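Local structure of phosphoacetylglucosamine mutase (Aspergillus lentulus, 5O9X) at residues Ser344-Tyr347 with Ile348-Leu352; Ala519-Arg522 with Ser523-Asp526; Ala525-Leu528 with Ala529-Ala533. The protein interconverts the 6-phosphate and 1-phosphate of N-acetylglucosamine, a phosphomutase reaction on the route to UDP-N-acetylglucosamine. The protein carries 1 engineered substitution. All blocks are in the same frame, centred on the assembly; numbering follows the deposited sequence.

Interaction 1. Residues Ser344-Tyr347 with Ile348-Leu352; sequences STEY and IEKVL
The ring of Tyr347 meets the side chains of Val351 and Leu352. Its CD1/CE1 half touches valine, with CE1 3.6 Å from Val351 CG1, and its CD2/CE2 half touches leucine, with CE2 3.8 Å from Leu352 CG; both approaches are oblique. With CG anti to the backbone N (chi1 179°), the ring reaches forward along the chain to the residues four and five places on. A large flat ring suits this place: it also touches Thr311 of helix 306-324 and the ring of Tyr453.

The carbonyl of the same tyrosine takes two donors. Val351 N and Leu352 N both bond to Tyr347 O at 3.0 Å, the leucine bond being the straighter (N-H...O 164°). Ile348, beta-branched and buried, lays its CG1 against Ser344 O at 3.2 Å and packs on Val334 of strand 332-337.

On the exposed flank Glu346 and Lys350, the latter extended beyond CG, form an i to i+4 salt bridge. Lys350 NZ reaches Glu346 OE2 at 3.2 Å on its anti side, somewhat out of the carboxylate plane. Tyr347 and Ile348 thus face inward and the charged pair outward, as expected of an amphipathic helix in a beta-alpha-beta unit, although Ser344 and Thr345 add polar bonds to Gln336 of strand 332-337.

Interaction 2. Residues Ala519-Arg522 with Ser523-Asp526; sequences AASR and SEAD
Ser521 and Glu524 grip each other where the loop after strand 513-518 turns into helix 522-539. Ser521 OG donates to Glu524 OE1 at 2.7 Å, using the anti lone pair of that oxygen, and accepts a weak bond from Glu524 N at 3.4 Å. The serine hydroxyl sits between its own N and carbonyl carbon (chi1 75°), which brings it over the first turn. Serine suits an N-cap because its short side chain can stand in for the missing acceptor of the turn. Behind it, Ala519 CB lies 3.5 Å from Glu524 CB; a small methyl allows the loop to pass this close.

The first helical bonds follow, Ala525 N to Ser521 O at 3.0 Å and Asp526 N to Arg522 O at 3.0 Å. This is the start of a helix in the C-terminal domain of the phosphohexomutase fold, reached from strand 513-518 through a short loop whose Ser521 caps the helix.

Arg522 bends at chi2 and chi3 to form a salt bridge with Asp526, one turn on. NH1 of Arg522 meets OD1 of Asp526 at 3.1 Å, the oxygen lying near the guanidinium plane while the nitrogen stands above the carboxylate plane. Further out, Arg522 NH1 also donates to Ser458 O, and Asp526 OD1 pairs with Arg459 NE, so both ends of the pair are also held by strand 458-463, one by a carbonyl and one by a charge. The other oxygen of Glu524, OE2, is held by Asn498 N.

Interaction 3. Residues Ala525-Leu528 with Ala529-Ala533; sequences ADDL and ATRVA
Asp527 and Arg531 form the charged link of this stretch, one helical turn apart. Arg531 NE donates to both carboxylate oxygens, at 3.1 Å to Asp527 OD2 and 3.2 Å to Asp527 OD1; each bond is weak, since the single N-H is shared between two acceptors. The carboxylate stands almost upright to the guanidinium, the planes 82° apart, and lies at the edge of that group. The arginine chain is extended from CG to NE, which carries NE to the carboxylate. Asp527 OD2 has a second partner in Tyr497 OH.

Apolar contact belongs to the buried flank. Leu528 and Val532 lie side by side and point the same way, with Leu528 CD1 3.7 Å from Val532 CG2. Both rest on Leu493 of helix 486-495. Ala529, whose small methyl suits a close approach, packs on Val461 of strand 458-463 and Ala517 of strand 513-518.

Backbone bonds bind the turns in i to i+4 steps, including Arg531 N to Asp527 O at 2.9 Å and Val532 N to Leu528 O at 2.9 Å. Thr530 OG1 comes within 2.9 Å of Asp526 O. Such a division, small and branched apolar residues against two strands and helix 486-495 and charged ones outward, marks an amphipathic helix covering a sheet, here in the C-terminal domain of the phosphohexomutase fold.

In the fold
Interactions 2 and 3 are successive parts of one helix, 522-539; they share Ala525 and Asp526, and their centres lie 9 Å apart. Interaction 1 belongs to helix 342-350, in domain III, and stays about 10 Å from interaction 2 at the nearest atoms. Each has a buried side, made by Tyr347 and Ile348, by Ala519 and Ala525, and by Leu528, Ala529 and Val532 respectively, and each has one salt bridge between residues four apart on its more exposed side. Interaction 1, late in helix 342-350, relies on an aromatic ring and a doubly used carbonyl, whereas interaction 2, at a helix start, relies on hydroxyl capping. Interaction 3, mid-helix, has regular backbone bonds throughout.

Interaction 1. Residues Ser344-Tyr347 with Ile348-Leu352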
# COMPACT_ATOMS: atom_id res chain seq x y z
N SER A 344 -1.34 4.79 -19.63
CA SER A 344 -1.52 3.44 -19.07
C SER A 344 -3.00 3.06 -19.20
O SER A 344 -3.32 1.92 -19.56
CB SER A 344 -1.05 3.35 -17.58
OG SER A 344 -1.91 4.10 -16.73
N THR A 345 -3.89 4.03 -18.96
CA THR A 345 -5.32 3.80 -19.14
C THR A 345 -5.66 3.41 -20.61
O THR A 345 -6.47 2.52 -20.84
CB THR A 345 -6.11 5.04 -18.66
OG1 THR A 345 -5.66 5.42 -17.30
CG2 THR A 345 -7.68 4.80 -18.68
N GLU A 346 -5.08 4.14 -21.54
CA GLU A 346 -5.27 3.97 -22.95
C GLU A 346 -4.77 2.57 -23.37
O GLU A 346 -5.42 1.87 -24.15
CB GLU A 346 -4.49 5.10 -23.68
CG GLU A 346 -4.51 4.92 -25.22
CD GLU A 346 -3.66 5.95 -26.00
OE1 GLU A 346 -2.40 6.18 -25.73
OE2 GLU A 346 -4.30 6.54 -26.91
N TYR A 347 -3.60 2.18 -22.86
CA TYR A 347 -3.02 0.85 -23.09
C TYR A 347 -3.94 -0.23 -22.61
O TYR A 347 -4.15 -1.24 -23.32
CB TYR A 347 -1.63 0.74 -22.45
CG TYR A 347 -0.92 -0.63 -22.60
CD1 TYR A 347 -0.23 -0.98 -23.79
CD2 TYR A 347 -0.89 -1.54 -21.55
CE1 TYR A 347 0.42 -2.23 -23.93
CE2 TYR A 347 -0.18 -2.76 -21.66
CZ TYR A 347 0.43 -3.09 -22.86
OH TYR A 347 1.08 -4.31 -22.94
N ILE A 348 -4.54 -0.03 -21.46
CA ILE A 348 -5.39 -1.08 -20.86
C ILE A 348 -6.64 -1.23 -21.76
O ILE A 348 -7.10 -2.38 -22.06
CB ILE A 348 -5.82 -0.72 -19.42
CG1 ILE A 348 -4.59 -0.75 -18.42
CG2 ILE A 348 -6.94 -1.64 -18.93
CD1 ILE A 348 -4.89 -0.11 -17.05
N GLU A 349 -7.12 -0.10 -22.24
CA GLU A 349 -8.32 -0.09 -23.06
C GLU A 349 -8.04 -0.64 -24.49
O GLU A 349 -8.77 -1.46 -24.94
CB GLU A 349 -8.92 1.33 -23.14
CG GLU A 349 -10.32 1.35 -23.81
CD GLU A 349 -10.67 2.64 -24.59
OE1 GLU A 349 -9.92 3.65 -24.56
OE2 GLU A 349 -11.74 2.64 -25.26
N LYS A 350 -7.00 -0.19 -25.16
CA LYS A 350 -6.86 -0.42 -26.62
C LYS A 350 -5.94 -1.56 -26.98
O LYS A 350 -6.10 -2.16 -28.07
CB LYS A 350 -6.37 0.83 -27.35
CG LYS A 350 -7.27 2.04 -27.19
CD LYS A 350 -6.61 3.17 -27.99
CE LYS A 350 -7.50 4.42 -28.04
NZ LYS A 350 -6.72 5.53 -28.70
N VAL A 351 -5.01 -1.89 -26.08
CA VAL A 351 -4.08 -3.01 -26.35
C VAL A 351 -4.47 -4.22 -25.53
O VAL A 351 -4.65 -5.31 -26.11
CB VAL A 351 -2.61 -2.65 -26.09
CG1 VAL A 351 -1.70 -3.84 -26.38
CG2 VAL A 351 -2.21 -1.37 -26.89
N LEU A 352 -4.65 -4.11 -24.20
CA LEU A 352 -5.08 -5.28 -23.47
C LEU A 352 -6.55 -5.58 -23.65
O LEU A 352 -7.00 -6.75 -23.40
CB LEU A 352 -4.75 -5.20 -21.95
CG LEU A 352 -3.31 -4.86 -21.55
CD1 LEU A 352 -3.16 -4.75 -20.03
CD2 LEU A 352 -2.39 -5.93 -22.15

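Interaction 2. Residues Ala519-Arg522 with Ser523-Asp526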
# COMPACT_ATOMS: atom_id res chain seq x y z
N ALA A 519 0.59 16.10 -19.81
CA ALA A 519 0.24 16.60 -21.15
C ALA A 519 1.13 15.88 -22.17
O ALA A 519 1.96 15.06 -21.76
CB ALA A 519 0.45 18.13 -21.19
N ALA A 520 1.06 16.25 -23.45
CA ALA A 520 1.81 15.51 -24.48
C ALA A 520 3.28 15.80 -24.48
O ALA A 520 4.06 15.00 -25.00
CB ALA A 520 1.20 15.82 -25.85
N SER A 521 3.70 16.93 -23.91
CA SER A 521 5.09 17.32 -23.95
C SER A 521 5.53 17.80 -22.56
O SER A 521 4.67 18.18 -21.72
CB SER A 521 5.33 18.45 -25.02
OG SER A 521 4.83 19.69 -24.53
N ARG A 522 6.85 17.73 -22.29
CA ARG A 522 7.42 18.13 -20.99
C ARG A 522 7.09 19.60 -20.61
O ARG A 522 6.69 19.88 -19.45
CB ARG A 522 8.96 17.95 -21.00
CG ARG A 522 9.75 18.34 -19.73
CD ARG A 522 9.05 18.10 -18.35
NE ARG A 522 8.89 16.71 -18.17
CZ ARG A 522 8.00 16.07 -17.42
NH1 ARG A 522 7.11 16.66 -16.61
NH2 ARG A 522 8.09 14.79 -17.46
N SER A 523 7.25 20.54 -21.59
CA SER A 523 6.95 21.94 -21.35
C SER A 523 5.47 22.14 -20.97
O SER A 523 5.16 22.92 -20.07
CB SER A 523 7.34 22.82 -22.58
OG SER A 523 8.77 22.79 -22.50
N GLU A 524 4.59 21.45 -21.67
CA GLU A 524 3.15 21.57 -21.37
C GLU A 524 2.81 21.03 -20.00
O GLU A 524 2.02 21.67 -19.26
CB GLU A 524 2.31 20.87 -22.42
CG GLU A 524 2.24 21.64 -23.76
CD GLU A 524 1.61 20.77 -24.83
OE1 GLU A 524 2.22 19.69 -25.16
OE2 GLU A 524 0.48 21.09 -25.23
N ALA A 525 3.32 19.85 -19.68
CA ALA A 525 2.92 19.26 -18.37
C ALA A 525 3.45 20.13 -17.24
O ALA A 525 2.76 20.30 -16.24
CB ALA A 525 3.45 17.85 -18.21
N ASP A 526 4.69 20.63 -17.34
CA ASP A 526 5.23 21.46 -16.27
C ASP A 526 4.47 22.78 -16.14
O ASP A 526 4.25 23.28 -15.03
CB ASP A 526 6.72 21.75 -16.59
CG ASP A 526 7.63 20.51 -16.32
OD1 ASP A 526 7.17 19.57 -15.68
OD2 ASP A 526 8.78 20.48 -16.73

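Interaction 3. Residues Ala525-Leu528 with Ala529-Ala533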
# COMPACT_ATOMS: atom_id res chain seq x y z
N ALA A 525 3.32 19.85 -19.68
CA ALA A 525 2.92 19.26 -18.37
C ALA A 525 3.45 20.13 -17.24
O ALA A 525 2.76 20.30 -16.24
CB ALA A 525 3.45 17.85 -18.21
N ASP A 526 4.69 20.63 -17.34
CA ASP A 526 5.23 21.46 -16.27
C ASP A 526 4.47 22.78 -16.14
O ASP A 526 4.25 23.28 -15.03
CB ASP A 526 6.72 21.75 -16.59
CG ASP A 526 7.63 20.51 -16.32
OD1 ASP A 526 7.17 19.57 -15.68
OD2 ASP A 526 8.78 20.48 -16.73
N ASP A 527 4.09 23.34 -17.29
CA ASP A 527 3.36 24.62 -17.25
C ASP A 527 1.98 24.45 -16.63
O ASP A 527 1.55 25.23 -15.77
CB ASP A 527 3.20 25.13 -18.69
CG ASP A 527 2.76 26.59 -18.76
OD1 ASP A 527 3.22 27.34 -17.87
OD2 ASP A 527 1.98 26.95 -19.71
N LEU A 528 1.30 23.37 -17.02
CA LEU A 528 -0.04 23.11 -16.49
C LEU A 528 0.06 22.88 -14.98
O LEU A 528 -0.71 23.47 -14.20
CB LEU A 528 -0.64 21.87 -17.21
CG LEU A 528 -2.02 21.43 -16.69
CD1 LEU A 528 -3.12 22.51 -16.61
CD2 LEU A 528 -2.48 20.26 -17.64
N ALA A 529 1.03 22.08 -14.55
CA ALA A 529 1.16 21.77 -13.11
C ALA A 529 1.43 23.05 -12.32
O ALA A 529 0.85 23.25 -11.27
CB ALA A 529 2.33 20.81 -12.88
N THR A 530 2.31 23.92 -12.86
CA THR A 530 2.70 25.12 -12.11
C THR A 530 1.50 26.07 -12.05
O THR A 530 1.24 26.71 -11.01
CB THR A 530 3.88 25.83 -12.78
OG1 THR A 530 5.00 24.97 -12.74
CG2 THR A 530 4.30 27.17 -12.01
N ARG A 531 0.79 26.26 -13.17
CA ARG A 531 -0.37 27.18 -13.17
C ARG A 531 -1.51 26.72 -12.25
O ARG A 531 -2.17 27.54 -11.50
CB ARG A 531 -0.92 27.40 -14.63
CG ARG A 531 0.08 28.17 -15.47
CD ARG A 531 -0.43 28.23 -16.91
NE ARG A 531 0.47 28.95 -17.85
CZ ARG A 531 0.32 30.25 -18.20
NH1 ARG A 531 -0.62 31.03 -17.64
NH2 ARG A 531 1.13 30.77 -19.10
N VAL A 532 -1.75 25.40 -12.28
CA VAL A 532 -2.77 24.78 -11.33
C VAL A 532 -2.28 24.94 -9.90
O VAL A 532 -3.08 25.35 -9.01
CB VAL A 532 -3.07 23.27 -11.69
CG1 VAL A 532 -3.98 22.63 -10.60
CG2 VAL A 532 -3.80 23.24 -13.07
N ALA A 533 -1.00 24.59 -9.63
CA ALA A 533 -0.55 24.77 -8.24
C ALA A 533 -0.68 26.24 -7.74
O ALA A 533 -0.93 26.47 -6.56
CB ALA A 533 0.92 24.33 -8.14